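Sarcoplasmic calcium-binding proteins II, V, VI, and VII (PDB 2SAS) binds calcium ions through EF-hands in muscle, where it seems more abundant in fast-contracting tissue, though this distribution does not establish a functional role. Local coordinates at residues D15-M20 against E163-L168; D60-L65 against D75-E80; K66-I71 against P100-N105. One frame throughout, in Å; residues are numbered along the deposited sequence.

The calcium site of the second EF-hand joins two of these contacts: D70, in contact 3, and V76, in contact 2, bind the same ion. Their centres lie about 6 Å apart, and both draw on helix 48-69. A further tie is the pair E61 OE1 and N105 ND2, a probable hydrogen bond of 3.0 Å. Contact 1 holds D19 of the first calcium site, and its centre is about 15 Å from that of contact 2 and about 14 Å from that of contact 3. Packing of L18 CD2 on L65 CD2, at 4.1 Å, links contacts 1 and 2. Contacts 1 and 3 are linked by L18 CD1 on W102 CH2, at 3.9 Å, and by Y165 OH packing on C103 SG at 3.4 Å.

Contact 1 (D15-M20 against E163-L168). With CA (calcium ion), chain B.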
loop_
_atom_site.group_PDB
_atom_site.type_symbol
_atom_site.label_atom_id
_atom_site.label_comp_id
_atom_site.label_asym_id
_atom_site.label_seq_id
_atom_site.Cartn_x
_atom_site.Cartn_y
_atom_site.Cartn_z
ATOM N N ASP A 15 -8.208 5.087 3.388
ATOM C CA ASP A 15 -7.161 4.426 4.126
ATOM C C ASP A 15 -5.907 5.171 4.518
ATOM O O ASP A 15 -5.394 4.898 5.609
ATOM C CB ASP A 15 -6.707 3.162 3.354
ATOM C CG ASP A 15 -7.644 1.994 3.419
ATOM O OD1 ASP A 15 -8.715 2.112 4.012
ATOM O OD2 ASP A 15 -7.284 0.916 2.883
ATOM N N PHE A 16 -5.368 5.971 3.630
ATOM C CA PHE A 16 -4.116 6.699 3.815
ATOM C C PHE A 16 -4.323 8.133 4.182
ATOM O O PHE A 16 -3.504 8.746 4.876
ATOM C CB PHE A 16 -3.286 6.625 2.500
ATOM C CG PHE A 16 -2.689 5.259 2.353
ATOM C CD1 PHE A 16 -3.508 4.173 2.078
ATOM C CD2 PHE A 16 -1.326 5.101 2.556
ATOM C CE1 PHE A 16 -2.944 2.871 2.000
ATOM C CE2 PHE A 16 -0.746 3.832 2.469
ATOM C CZ PHE A 16 -1.564 2.738 2.238
ATOM N N PHE A 17 -5.386 8.735 3.742
ATOM C CA PHE A 17 -5.562 10.172 4.028
ATOM C C PHE A 17 -6.570 10.399 5.147
ATOM O O PHE A 17 -6.600 11.558 5.589
ATOM C CB PHE A 17 -5.976 10.904 2.787
ATOM C CG PHE A 17 -5.208 10.812 1.539
ATOM C CD1 PHE A 17 -3.885 10.295 1.512
ATOM C CD2 PHE A 17 -5.751 11.380 0.373
ATOM C CE1 PHE A 17 -3.163 10.297 0.324
ATOM C CE2 PHE A 17 -5.017 11.378 -0.818
ATOM C CZ PHE A 17 -3.715 10.850 -0.831
ATOM N N LEU A 18 -7.352 9.408 5.562
ATOM C CA LEU A 18 -8.348 9.759 6.603
ATOM C C LEU A 18 -8.414 8.812 7.793
ATOM O O LEU A 18 -8.487 9.368 8.903
ATOM C CB LEU A 18 -9.732 9.954 5.960
ATOM C CG LEU A 18 -9.996 11.204 5.156
ATOM C CD1 LEU A 18 -11.055 10.877 4.107
ATOM C CD2 LEU A 18 -10.489 12.361 6.033
ATOM N N ASP A 19 -8.428 7.536 7.524
ATOM C CA ASP A 19 -8.530 6.494 8.558
ATOM C C ASP A 19 -7.150 6.253 9.152
ATOM O O ASP A 19 -6.505 5.211 8.945
ATOM C CB ASP A 19 -9.250 5.250 8.022
ATOM C CG ASP A 19 -9.472 4.197 9.097
ATOM O OD1 ASP A 19 -9.686 4.588 10.273
ATOM O OD2 ASP A 19 -9.427 2.976 8.839
ATOM N N MET A 20 -6.711 7.240 9.920
ATOM C CA MET A 20 -5.368 7.211 10.570
ATOM C C MET A 20 -5.186 6.025 11.503
ATOM O O MET A 20 -4.111 5.415 11.463
ATOM C CB MET A 20 -5.104 8.505 11.310
ATOM C CG MET A 20 -5.300 9.674 10.413
ATOM S SD MET A 20 -3.896 9.688 9.224
ATOM C CE MET A 20 -4.631 8.822 7.832
ATOM N N GLU A 163 -4.307 19.568 -8.671
ATOM C CA GLU A 163 -4.660 18.974 -9.960
ATOM C C GLU A 163 -4.624 17.457 -9.871
ATOM O O GLU A 163 -5.488 16.757 -10.396
ATOM C CB GLU A 163 -3.742 19.395 -11.130
ATOM C CG GLU A 163 -3.502 20.845 -11.505
ATOM C CD GLU A 163 -2.427 21.129 -12.544
ATOM O OE1 GLU A 163 -1.877 20.277 -13.240
ATOM O OE2 GLU A 163 -2.105 22.354 -12.632
ATOM N N LEU A 164 -3.536 16.998 -9.240
ATOM C CA LEU A 164 -3.324 15.550 -9.087
ATOM C C LEU A 164 -4.290 14.968 -8.082
ATOM O O LEU A 164 -4.873 13.894 -8.305
ATOM C CB LEU A 164 -1.853 15.347 -8.810
ATOM C CG LEU A 164 -0.859 15.893 -9.827
ATOM C CD1 LEU A 164 0.519 15.934 -9.178
ATOM C CD2 LEU A 164 -0.852 14.948 -11.026
ATOM N N TYR A 165 -4.503 15.688 -6.978
ATOM C CA TYR A 165 -5.485 15.159 -5.982
ATOM C C TYR A 165 -6.830 14.924 -6.691
ATOM O O TYR A 165 -7.355 13.807 -6.608
ATOM C CB TYR A 165 -5.539 16.011 -4.732
ATOM C CG TYR A 165 -6.497 15.613 -3.651
ATOM C CD1 TYR A 165 -7.843 16.008 -3.766
ATOM C CD2 TYR A 165 -6.141 14.932 -2.514
ATOM C CE1 TYR A 165 -8.766 15.731 -2.769
ATOM C CE2 TYR A 165 -7.052 14.608 -1.497
ATOM C CZ TYR A 165 -8.355 15.044 -1.620
ATOM O OH TYR A 165 -9.295 14.754 -0.649
ATOM N N TYR A 166 -7.248 15.917 -7.456
ATOM C CA TYR A 166 -8.471 15.904 -8.247
ATOM C C TYR A 166 -8.566 14.675 -9.140
ATOM O O TYR A 166 -9.604 13.997 -9.240
ATOM C CB TYR A 166 -8.601 17.147 -9.184
ATOM C CG TYR A 166 -9.914 17.103 -9.938
ATOM C CD1 TYR A 166 -11.106 17.182 -9.211
ATOM C CD2 TYR A 166 -10.027 17.001 -11.335
ATOM C CE1 TYR A 166 -12.365 17.164 -9.791
ATOM C CE2 TYR A 166 -11.278 16.955 -11.948
ATOM C CZ TYR A 166 -12.435 17.049 -11.181
ATOM O OH TYR A 166 -13.672 17.031 -11.782
ATOM N N ARG A 167 -7.475 14.397 -9.831
ATOM C CA ARG A 167 -7.448 13.265 -10.772
ATOM C C ARG A 167 -7.437 11.922 -10.064
ATOM O O ARG A 167 -7.933 10.957 -10.677
ATOM C CB ARG A 167 -6.270 13.366 -11.720
ATOM C CG ARG A 167 -6.337 14.611 -12.625
ATOM C CD ARG A 167 -4.962 14.621 -13.281
ATOM N NE ARG A 167 -4.930 15.567 -14.373
ATOM C CZ ARG A 167 -5.281 15.196 -15.617
ATOM N NH1 ARG A 167 -5.611 13.910 -15.829
ATOM N NH2 ARG A 167 -5.248 16.071 -16.612
ATOM N N LEU A 168 -6.866 11.899 -8.904
ATOM C CA LEU A 168 -6.780 10.699 -8.068
ATOM C C LEU A 168 -8.211 10.306 -7.627
ATOM O O LEU A 168 -8.574 9.155 -7.547
ATOM C CB LEU A 168 -5.964 11.047 -6.794
ATOM C CG LEU A 168 -5.340 9.964 -5.964
ATOM C CD1 LEU A 168 -5.618 10.166 -4.459
ATOM C CD2 LEU A 168 -5.805 8.569 -6.330
HETATM CA CA CA B . -10.789 5.326 12.024
#
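The rings of F17 and Y165 meet at a slant, CE2 of F17 lying 3.9 Å from CE2 of Y165. L168 approaches the same corner of the F17 ring, also obliquely, and its CD1 is 3.9 Å from F17 CE2. One aromatic corner thus touches both a phenol ring and a leucine methyl. L168 reaches out to meet F17 from the facing helix, while the F17 and Y165 side chains pass alongside each other. The backbones stay well apart, with 11.2 Å between the CA atoms of F17 and Y165, and long side chains span the interval. Y165 manages this with CG anti to its backbone N (chi1 179°), which brings the CD2-CE2 flank of the ring to F17, although the first bond of the side chain does not point at it. These three buried residues join helix 4-18, which leads into the first EF-hand loop, to helix 158-170 in the range of EF-hand 4, so that the two ends of the EF-hand series pack against each other. L110 of helix 103-114 also touches F17, and I107 of that helix touches Y165. Two residues beyond F17, D19 opens the calcium loop, binding the ion through OD1 at 2.2 Å.

Contact 2 (D60-L65 against D75-E80); sequences DEWRDL and DVVSWE. With CA (calcium ion), chain C.
V76 sits between D75 and V77, the two residues that touch W62, and its carbonyl O binds calcium at 2.3 Å. A water molecule joins the same ion, also at 2.3 Å, and D70, N72, D74 and E81 supply the remaining ligands. The neighbouring carbonyl, D75 O, serves the contact itself: it lies in the plane of the W62 indole, at the edge of the six-membered ring, 3.3 Å from CZ2. The meeting is of carbon with oxygen, and the indole N-H takes no part in it. A chi1 of 171° extends the indole away from the backbone N of W62 and turns the ring so that its six-membered edge reaches the calcium loop at D75. V77 points its side chain toward the helix. Its CG2, the branch beside the backbone N, comes obliquely to the W62 ring and touches CZ3 and CH2, both at 4.0 Å, and the same methyl meets CG of L65 at 4.3 Å. V77 also pairs by backbone hydrogen bonds with I26, forming the short antiparallel sheet by which paired EF-hand loops are joined, and I26 touches W62, L65 and V77 alike. Immediately afterwards S78 stands at the N-cap of helix 79-91, its side chain capping a backbone N of that helix. W62 is further engaged by K66, in a cation-pi contact, and by the ring of F31. With one backbone oxygen given to the metal and the one before it resting against slightly positive aromatic C-H groups, the contact is consistent with a weak electrostatic attraction added to apolar packing between helix 48-69 and the calcium loop.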
loop_
_atom_site.group_PDB
_atom_site.type_symbol
_atom_site.label_atom_id
_atom_site.label_comp_id
_atom_site.label_asym_id
_atom_site.label_seq_id
_atom_site.Cartn_x
_atom_site.Cartn_y
_atom_site.Cartn_z
ATOM N N ASP A 60 -13.512 21.571 11.749
ATOM C CA ASP A 60 -14.228 22.195 10.645
ATOM C C ASP A 60 -14.209 21.226 9.455
ATOM O O ASP A 60 -15.157 21.099 8.678
ATOM C CB ASP A 60 -13.485 23.509 10.434
ATOM C CG ASP A 60 -14.210 24.730 9.999
ATOM O OD1 ASP A 60 -15.108 24.620 9.126
ATOM O OD2 ASP A 60 -13.837 25.831 10.541
ATOM N N GLU A 61 -13.120 20.490 9.278
ATOM C CA GLU A 61 -13.060 19.502 8.201
ATOM C C GLU A 61 -13.988 18.329 8.565
ATOM O O GLU A 61 -14.934 17.996 7.758
ATOM C CB GLU A 61 -11.665 19.024 7.922
ATOM C CG GLU A 61 -11.407 18.391 6.570
ATOM C CD GLU A 61 -10.207 17.512 6.443
ATOM O OE1 GLU A 61 -9.187 17.964 7.007
ATOM O OE2 GLU A 61 -10.251 16.451 5.838
ATOM N N TRP A 62 -13.829 17.734 9.705
ATOM C CA TRP A 62 -14.642 16.612 10.177
ATOM C C TRP A 62 -16.149 16.934 10.083
ATOM O O TRP A 62 -16.985 16.136 9.649
ATOM C CB TRP A 62 -14.286 16.247 11.612
ATOM C CG TRP A 62 -15.167 15.258 12.294
ATOM C CD1 TRP A 62 -15.789 15.359 13.527
ATOM C CD2 TRP A 62 -15.568 13.990 11.734
ATOM N NE1 TRP A 62 -16.496 14.212 13.788
ATOM C CE2 TRP A 62 -16.389 13.366 12.703
ATOM C CE3 TRP A 62 -15.270 13.327 10.558
ATOM C CZ2 TRP A 62 -16.895 12.085 12.490
ATOM C CZ3 TRP A 62 -15.766 12.083 10.329
ATOM C CH2 TRP A 62 -16.593 11.465 11.290
ATOM N N ARG A 63 -16.466 18.141 10.524
ATOM C CA ARG A 63 -17.825 18.671 10.511
ATOM C C ARG A 63 -18.386 18.631 9.102
ATOM O O ARG A 63 -19.510 18.166 8.889
ATOM C CB ARG A 63 -17.867 20.083 11.067
ATOM C CG ARG A 63 -19.193 20.790 11.132
ATOM C CD ARG A 63 -19.422 21.392 12.496
ATOM N NE ARG A 63 -18.707 20.655 13.546
ATOM C CZ ARG A 63 -17.687 21.213 14.210
ATOM N NH1 ARG A 63 -17.278 22.440 13.881
ATOM N NH2 ARG A 63 -17.068 20.564 15.200
ATOM N N ASP A 64 -17.633 19.104 8.133
ATOM C CA ASP A 64 -18.133 19.109 6.741
ATOM C C ASP A 64 -18.194 17.687 6.207
ATOM O O ASP A 64 -19.112 17.440 5.385
ATOM C CB ASP A 64 -17.264 19.985 5.851
ATOM C CG ASP A 64 -17.803 20.163 4.443
ATOM O OD1 ASP A 64 -17.438 19.325 3.591
ATOM O OD2 ASP A 64 -18.534 21.116 4.173
ATOM N N LEU A 65 -17.269 16.822 6.584
ATOM C CA LEU A 65 -17.341 15.449 6.056
ATOM C C LEU A 65 -18.551 14.743 6.703
ATOM O O LEU A 65 -19.372 14.188 5.944
ATOM C CB LEU A 65 -16.016 14.747 6.189
ATOM C CG LEU A 65 -15.937 13.248 5.872
ATOM C CD1 LEU A 65 -16.160 13.010 4.416
ATOM C CD2 LEU A 65 -14.571 12.762 6.363
ATOM N N ASP A 75 -22.185 9.763 13.956
ATOM C CA ASP A 75 -20.835 10.338 14.002
ATOM C C ASP A 75 -19.695 9.456 13.541
ATOM O O ASP A 75 -18.519 9.637 13.972
ATOM C CB ASP A 75 -20.501 10.837 15.445
ATOM C CG ASP A 75 -21.395 11.984 15.842
ATOM O OD1 ASP A 75 -21.716 12.796 14.970
ATOM O OD2 ASP A 75 -21.797 12.014 17.033
ATOM N N VAL A 76 -19.980 8.479 12.741
ATOM C CA VAL A 76 -18.965 7.566 12.180
ATOM C C VAL A 76 -19.196 7.617 10.661
ATOM O O VAL A 76 -20.392 7.538 10.279
ATOM C CB VAL A 76 -19.121 6.145 12.727
ATOM C CG1 VAL A 76 -18.005 5.216 12.243
ATOM C CG2 VAL A 76 -19.262 6.086 14.243
ATOM N N VAL A 77 -18.152 7.814 9.868
ATOM C CA VAL A 77 -18.370 7.775 8.408
ATOM C C VAL A 77 -17.836 6.376 8.035
ATOM O O VAL A 77 -16.654 6.077 8.320
ATOM C CB VAL A 77 -17.750 8.913 7.629
ATOM C CG1 VAL A 77 -17.774 8.684 6.110
ATOM C CG2 VAL A 77 -18.343 10.290 7.923
ATOM N N SER A 78 -18.681 5.515 7.472
ATOM C CA SER A 78 -18.093 4.186 7.124
ATOM C C SER A 78 -17.596 4.284 5.692
ATOM O O SER A 78 -17.845 5.303 5.013
ATOM C CB SER A 78 -19.205 3.126 7.263
ATOM O OG SER A 78 -20.364 3.673 6.657
ATOM N N TRP A 79 -16.953 3.245 5.263
ATOM C CA TRP A 79 -16.443 3.072 3.894
ATOM C C TRP A 79 -17.590 3.238 2.892
ATOM O O TRP A 79 -17.478 4.011 1.938
ATOM C CB TRP A 79 -15.830 1.686 3.707
ATOM C CG TRP A 79 -15.670 1.352 2.249
ATOM C CD1 TRP A 79 -16.150 0.245 1.621
ATOM C CD2 TRP A 79 -14.962 2.112 1.263
ATOM N NE1 TRP A 79 -15.756 0.253 0.301
ATOM C CE2 TRP A 79 -15.027 1.380 0.061
ATOM C CE3 TRP A 79 -14.222 3.296 1.312
ATOM C CZ2 TRP A 79 -14.395 1.784 -1.120
ATOM C CZ3 TRP A 79 -13.589 3.710 0.133
ATOM C CH2 TRP A 79 -13.692 2.987 -1.048
ATOM N N GLU A 80 -18.648 2.478 3.123
ATOM C CA GLU A 80 -19.876 2.539 2.312
ATOM C C GLU A 80 -20.430 3.945 2.245
ATOM O O GLU A 80 -20.755 4.432 1.132
ATOM C CB GLU A 80 -20.970 1.604 2.860
ATOM C CG GLU A 80 -20.454 0.155 3.091
ATOM C CD GLU A 80 -19.681 0.003 4.385
ATOM O OE1 GLU A 80 -19.798 0.796 5.313
ATOM O OE2 GLU A 80 -18.921 -0.980 4.427
HETATM CA CA CA C . -22.517 6.726 9.834
HETATM O O HOH W 1 -22.141 4.481 10.056
#

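Contact 3 (K66-I71 against P100-N105). With CA (calcium ion), chain C.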
loop_
_atom_site.group_PDB
_atom_site.type_symbol
_atom_site.label_atom_id
_atom_site.label_comp_id
_atom_site.label_asym_id
_atom_site.label_seq_id
_atom_site.Cartn_x
_atom_site.Cartn_y
_atom_site.Cartn_z
ATOM N N LYS A 66 -18.576 14.736 8.024
ATOM C CA LYS A 66 -19.659 14.125 8.812
ATOM C C LYS A 66 -21.032 14.560 8.293
ATOM O O LYS A 66 -21.930 13.725 8.082
ATOM C CB LYS A 66 -19.582 14.518 10.283
ATOM C CG LYS A 66 -20.098 13.569 11.321
ATOM C CD LYS A 66 -19.962 14.065 12.746
ATOM C CE LYS A 66 -20.970 15.099 13.182
ATOM N NZ LYS A 66 -20.646 16.449 12.632
ATOM N N GLY A 67 -21.235 15.831 8.105
ATOM C CA GLY A 67 -22.504 16.393 7.618
ATOM C C GLY A 67 -22.883 16.086 6.201
ATOM O O GLY A 67 -23.971 16.448 5.710
ATOM N N ARG A 68 -22.042 15.416 5.444
ATOM C CA ARG A 68 -22.276 15.067 4.051
ATOM C C ARG A 68 -22.338 13.563 3.792
ATOM O O ARG A 68 -22.988 13.132 2.809
ATOM C CB ARG A 68 -21.143 15.507 3.145
ATOM C CG ARG A 68 -21.012 16.928 2.703
ATOM C CD ARG A 68 -19.761 17.054 1.862
ATOM N NE ARG A 68 -19.188 18.385 2.011
ATOM C CZ ARG A 68 -19.739 19.420 1.361
ATOM N NH1 ARG A 68 -20.750 19.172 0.525
ATOM N NH2 ARG A 68 -19.290 20.668 1.479
ATOM N N ALA A 69 -21.617 12.831 4.596
ATOM C CA ALA A 69 -21.506 11.390 4.373
ATOM C C ALA A 69 -22.142 10.566 5.450
ATOM O O ALA A 69 -22.448 9.420 5.140
ATOM C CB ALA A 69 -20.018 11.008 4.179
ATOM N N ASP A 70 -22.341 11.143 6.629
ATOM C CA ASP A 70 -22.956 10.337 7.694
ATOM C C ASP A 70 -24.499 10.327 7.516
ATOM O O ASP A 70 -25.210 11.120 8.161
ATOM C CB ASP A 70 -22.555 10.840 9.043
ATOM C CG ASP A 70 -22.873 9.872 10.171
ATOM O OD1 ASP A 70 -22.891 8.627 9.975
ATOM O OD2 ASP A 70 -23.023 10.477 11.239
ATOM N N ILE A 71 -24.922 9.386 6.712
ATOM C CA ILE A 71 -26.346 9.250 6.419
ATOM C C ILE A 71 -27.217 8.896 7.610
ATOM O O ILE A 71 -28.282 9.559 7.701
ATOM C CB ILE A 71 -26.555 8.337 5.167
ATOM C CG1 ILE A 71 -25.862 8.973 3.918
ATOM C CG2 ILE A 71 -28.076 8.145 4.925
ATOM C CD1 ILE A 71 -26.281 10.464 3.641
ATOM N N PRO A 100 -16.138 18.744 -2.540
ATOM C CA PRO A 100 -16.798 19.190 -1.310
ATOM C C PRO A 100 -15.740 19.910 -0.505
ATOM O O PRO A 100 -14.550 19.551 -0.517
ATOM C CB PRO A 100 -17.384 17.938 -0.709
ATOM C CG PRO A 100 -16.658 16.780 -1.353
ATOM C CD PRO A 100 -16.083 17.299 -2.647
ATOM N N ALA A 101 -16.198 20.911 0.220
ATOM C CA ALA A 101 -15.379 21.735 1.061
ATOM C C ALA A 101 -14.424 21.015 1.980
ATOM O O ALA A 101 -13.360 21.662 2.170
ATOM C CB ALA A 101 -16.255 22.685 1.891
ATOM N N TRP A 102 -14.731 19.861 2.525
ATOM C CA TRP A 102 -13.810 19.184 3.464
ATOM C C TRP A 102 -12.483 18.929 2.737
ATOM O O TRP A 102 -11.434 18.873 3.377
ATOM C CB TRP A 102 -14.391 17.897 4.064
ATOM C CG TRP A 102 -14.569 16.778 3.108
ATOM C CD1 TRP A 102 -15.662 16.522 2.343
ATOM C CD2 TRP A 102 -13.608 15.759 2.747
ATOM N NE1 TRP A 102 -15.472 15.433 1.538
ATOM C CE2 TRP A 102 -14.221 14.935 1.771
ATOM C CE3 TRP A 102 -12.318 15.461 3.178
ATOM C CZ2 TRP A 102 -13.581 13.846 1.225
ATOM C CZ3 TRP A 102 -11.664 14.392 2.614
ATOM C CH2 TRP A 102 -12.280 13.591 1.654
ATOM N N CYS A 103 -12.617 18.749 1.418
ATOM C CA CYS A 103 -11.478 18.480 0.521
ATOM C C CYS A 103 -10.498 19.655 0.455
ATOM O O CYS A 103 -9.291 19.450 0.355
ATOM C CB CYS A 103 -11.979 18.180 -0.895
ATOM S SG CYS A 103 -12.170 16.421 -1.165
ATOM N N GLN A 104 -11.076 20.832 0.484
ATOM C CA GLN A 104 -10.368 22.122 0.473
ATOM C C GLN A 104 -9.479 22.218 1.706
ATOM O O GLN A 104 -8.581 23.066 1.754
ATOM C CB GLN A 104 -11.343 23.299 0.407
ATOM C CG GLN A 104 -12.471 23.172 -0.613
ATOM C CD GLN A 104 -11.958 22.936 -2.024
ATOM O OE1 GLN A 104 -10.873 23.408 -2.387
ATOM N NE2 GLN A 104 -12.728 22.204 -2.832
ATOM N N ASN A 105 -9.701 21.384 2.723
ATOM C CA ASN A 105 -8.798 21.425 3.885
ATOM C C ASN A 105 -7.851 20.212 3.843
ATOM O O ASN A 105 -6.761 20.271 4.441
ATOM C CB ASN A 105 -9.466 21.522 5.250
ATOM C CG ASN A 105 -8.397 21.738 6.342
ATOM O OD1 ASN A 105 -8.007 22.899 6.537
ATOM N ND2 ASN A 105 -7.969 20.696 7.057
HETATM CA CA CA C . -22.517 6.726 9.834
HETATM O O HOH W 1 -22.141 4.481 10.056
#
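The last turn of helix 48-69 faces the bend that leads into helix 103-114, with 8.7 Å between the CA atoms of R68 and P100. The R68 side chain sets out toward P100, its CG opposite the carbonyl carbon (chi1 -79°), and bends at chi3 (-149°). This lays one face of the guanidinium against P100, whose CB sits 3.3 Å above the plane, off-centre toward the rim and close to NE. W102 offers an edge instead: its CD1 is 4.0 Å from NE of R68, with the two planes 46° apart. At the far end NH2 comes within 3.3 Å of A101 N, but both are donors, so the pair is not a bond; A101 CB lies 3.7 Å from the same NH2. The charge of R68 is met by D64, one turn earlier, in a salt bridge from NE to OD1, and that oxygen also receives a weak hydrogen bond from W102 N. Past the helix end, D70 OD1 is a ligand of the calcium ion. The indole of W102 is held among several helices, touching E61 and L65 of helix 48-69, Y82, M85 and W86 of helix 79-91, and Y165 of helix 158-170.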